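Local structure of leucyl-trna synthetase (Plasmodium knowlesi, 5FOF) at residues I38-Y43 with I77-S82. The protein is the editing domain of the cytosolic enzyme that attaches leucine to its tRNA, and probably hydrolyses the ester of wrongly charged tRNA. Sequence-based numbering, arbitrary orientation.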
loop_
_atom_site.group_PDB
_atom_site.type_symbol
_atom_site.label_atom_id
_atom_site.label_comp_id
_atom_site.label_asym_id
_atom_site.label_seq_id
_atom_site.Cartn_x
_atom_site.Cartn_y
_atom_site.Cartn_z
ATOM N N ILE A 38 -1.725 -6.255 -0.027
ATOM C CA ILE A 38 -1.443 -6.431 1.389
ATOM C C ILE A 38 -2.675 -7.065 2.027
ATOM O O ILE A 38 -3.740 -6.441 2.088
ATOM C CB ILE A 38 -1.097 -5.086 2.048
ATOM C CG1 ILE A 38 0.073 -4.445 1.309
ATOM C CG2 ILE A 38 -0.753 -5.256 3.534
ATOM C CD1 ILE A 38 1.388 -5.194 1.441
ATOM N N TYR A 39 -2.535 -8.315 2.455
ATOM C CA TYR A 39 -3.686 -9.131 2.892
ATOM C C TYR A 39 -3.891 -8.933 4.378
ATOM O O TYR A 39 -2.933 -8.838 5.142
ATOM C CB TYR A 39 -3.464 -10.634 2.637
ATOM C CG TYR A 39 -3.145 -10.993 1.208
ATOM C CD1 TYR A 39 -1.817 -11.022 0.748
ATOM C CD2 TYR A 39 -4.165 -11.314 0.310
ATOM C CE1 TYR A 39 -1.524 -11.327 -0.580
ATOM C CE2 TYR A 39 -3.883 -11.628 -1.018
ATOM C CZ TYR A 39 -2.564 -11.634 -1.467
ATOM O OH TYR A 39 -2.304 -11.979 -2.785
ATOM N N VAL A 40 -5.150 -8.886 4.776
ATOM C CA VAL A 40 -5.511 -8.881 6.178
ATOM C C VAL A 40 -5.379 -10.324 6.683
ATOM O O VAL A 40 -5.827 -11.266 6.023
ATOM C CB VAL A 40 -6.952 -8.391 6.361
ATOM C CG1 VAL A 40 -7.355 -8.475 7.829
ATOM C CG2 VAL A 40 -7.089 -6.967 5.852
ATOM N N HIS A 41 -4.763 -10.493 7.844
ATOM C CA HIS A 41 -4.502 -11.830 8.375
ATOM C C HIS A 41 -5.757 -12.543 8.885
ATOM O O HIS A 41 -5.938 -13.731 8.622
ATOM C CB HIS A 41 -3.445 -11.779 9.485
ATOM C CG HIS A 41 -2.930 -13.128 9.882
ATOM N ND1 HIS A 41 -2.184 -13.921 9.031
ATOM C CD2 HIS A 41 -3.072 -13.834 11.030
ATOM C CE1 HIS A 41 -1.886 -15.054 9.641
ATOM N NE2 HIS A 41 -2.409 -15.025 10.854
ATOM N N ASP A 42 -6.609 -11.815 9.606
ATOM C CA ASP A 42 -7.805 -12.374 10.231
ATOM C C ASP A 42 -9.026 -11.523 9.902
ATOM O O ASP A 42 -9.201 -10.423 10.430
ATOM C CB ASP A 42 -7.590 -12.450 11.746
ATOM C CG ASP A 42 -8.735 -13.150 12.500
ATOM O OD1 ASP A 42 -9.724 -13.627 11.888
ATOM O OD2 ASP A 42 -8.620 -13.210 13.747
ATOM N N TYR A 43 -9.878 -12.062 9.039
ATOM C CA TYR A 43 -11.106 -11.399 8.616
ATOM C C TYR A 43 -12.046 -10.992 9.768
ATOM O O TYR A 43 -12.879 -10.111 9.587
ATOM C CB TYR A 43 -11.855 -12.269 7.587
ATOM C CG TYR A 43 -12.452 -13.555 8.135
ATOM C CD1 TYR A 43 -13.757 -13.581 8.641
ATOM C CD2 TYR A 43 -11.722 -14.753 8.134
ATOM C CE1 TYR A 43 -14.315 -14.756 9.142
ATOM C CE2 TYR A 43 -12.265 -15.933 8.631
ATOM C CZ TYR A 43 -13.563 -15.935 9.136
ATOM O OH TYR A 43 -14.111 -17.106 9.636
ATOM N N ILE A 77 -9.401 -9.929 1.947
ATOM C CA ILE A 77 -9.537 -8.528 2.310
ATOM C C ILE A 77 -8.170 -7.923 2.110
ATOM O O ILE A 77 -7.222 -8.306 2.803
ATOM C CB ILE A 77 -9.996 -8.388 3.763
ATOM C CG1 ILE A 77 -11.297 -9.175 3.934
ATOM C CG2 ILE A 77 -10.154 -6.915 4.134
ATOM C CD1 ILE A 77 -11.957 -9.054 5.288
ATOM N N ILE A 78 -8.062 -6.997 1.154
ATOM C CA ILE A 78 -6.755 -6.551 0.647
ATOM C C ILE A 78 -6.641 -5.034 0.648
ATOM O O ILE A 78 -7.505 -4.350 0.111
ATOM C CB ILE A 78 -6.496 -7.133 -0.763
ATOM C CG1 ILE A 78 -6.212 -8.641 -0.636
ATOM C CG2 ILE A 78 -5.331 -6.431 -1.467
ATOM C CD1 ILE A 78 -6.370 -9.419 -1.914
ATOM N N LEU A 79 -5.579 -4.515 1.256
ATOM C CA LEU A 79 -5.206 -3.127 1.049
ATOM C C LEU A 79 -4.315 -3.086 -0.197
ATOM O O LEU A 79 -3.339 -3.836 -0.292
ATOM C CB LEU A 79 -4.450 -2.557 2.248
ATOM C CG LEU A 79 -5.192 -2.438 3.584
ATOM C CD1 LEU A 79 -5.104 -3.724 4.399
ATOM C CD2 LEU A 79 -4.627 -1.292 4.406
ATOM N N LEU A 80 -4.669 -2.241 -1.159
ATOM C CA LEU A 80 -3.827 -2.016 -2.322
ATOM C C LEU A 80 -2.797 -0.953 -1.957
ATOM O O LEU A 80 -3.127 0.235 -1.855
ATOM C CB LEU A 80 -4.653 -1.582 -3.517
ATOM C CG LEU A 80 -5.654 -2.615 -4.027
ATOM C CD1 LEU A 80 -6.464 -1.993 -5.147
ATOM C CD2 LEU A 80 -4.975 -3.881 -4.519
ATOM N N ALA A 81 -1.561 -1.404 -1.725
ATOM C CA ALA A 81 -0.459 -0.536 -1.373
ATOM C C ALA A 81 0.250 -0.092 -2.666
ATOM O O ALA A 81 0.457 -0.918 -3.561
ATOM C CB ALA A 81 0.501 -1.273 -0.459
ATOM N N SER A 82 0.626 1.195 -2.738
ATOM C CA SER A 82 1.258 1.799 -3.913
ATOM C C SER A 82 2.755 1.952 -3.674
ATOM O O SER A 82 3.168 2.287 -2.576
ATOM C CB SER A 82 0.674 3.186 -4.178
ATOM O OG SER A 82 -0.703 3.141 -4.422
#
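Ile-38 and Leu-79 face each other as a hydrogen-bonded antiparallel pair, their backbones joined in both directions: Ile-38 N donates to Leu-79 O, and Leu-79 N returns a bond to Ile-38 O at 2.8 Å. The next rung, from Val-40 N to Ile-77 O, is straighter, with 165° at the hydrogen. Between these rungs lies the non-hydrogen-bonded pair of Tyr-39 and Ile-78, where Ile-78 CA approaches Ile-38 O to 3.3 Å, a CA-H...O contact.

Side chains meet on both faces of this ladder. On the face of Tyr-39 and Ile-78, the two residues lie alongside each other and point the same way. Each has its gamma carbon (CG of Tyr-39, CG1 of Ile-78) anti to the carbonyl carbon, with chi1 of -56° and -72°, and the isoleucine arm runs along one side of the phenol: CG1 is 3.5 Å from Tyr-39 CD2, and CD1 is 3.4 Å from Tyr-39 CE2. On the other face, Ile-38 CG1 reaches diagonally to Ala-81 CB (3.7 Å), while Leu-79 CD1 extends the opposite way along the strand to Val-40 CG2. That same Val-40 methyl, anti to its carbonyl carbon, also packs on Ile-77 CG2 at 3.5 Å, the two side chains crossing at a slant. Ile-77 CD1 ends against Tyr-43 CB (4.0 Å), where the chain has turned into helix 43-55 behind its N-cap, Asp-42.

The Tyr-39 hydroxyl is hydrogen-bonded to Glu-324, and its ring meets that of Tyr-185. This largely buried pairing joins two inner strands of the mixed sheet: strand 33-40 is flanked beyond by strand 183-185, strand 76-83 by the parallel strand 137-141, and helix 69-74 packs Phe-72 against Ile-77.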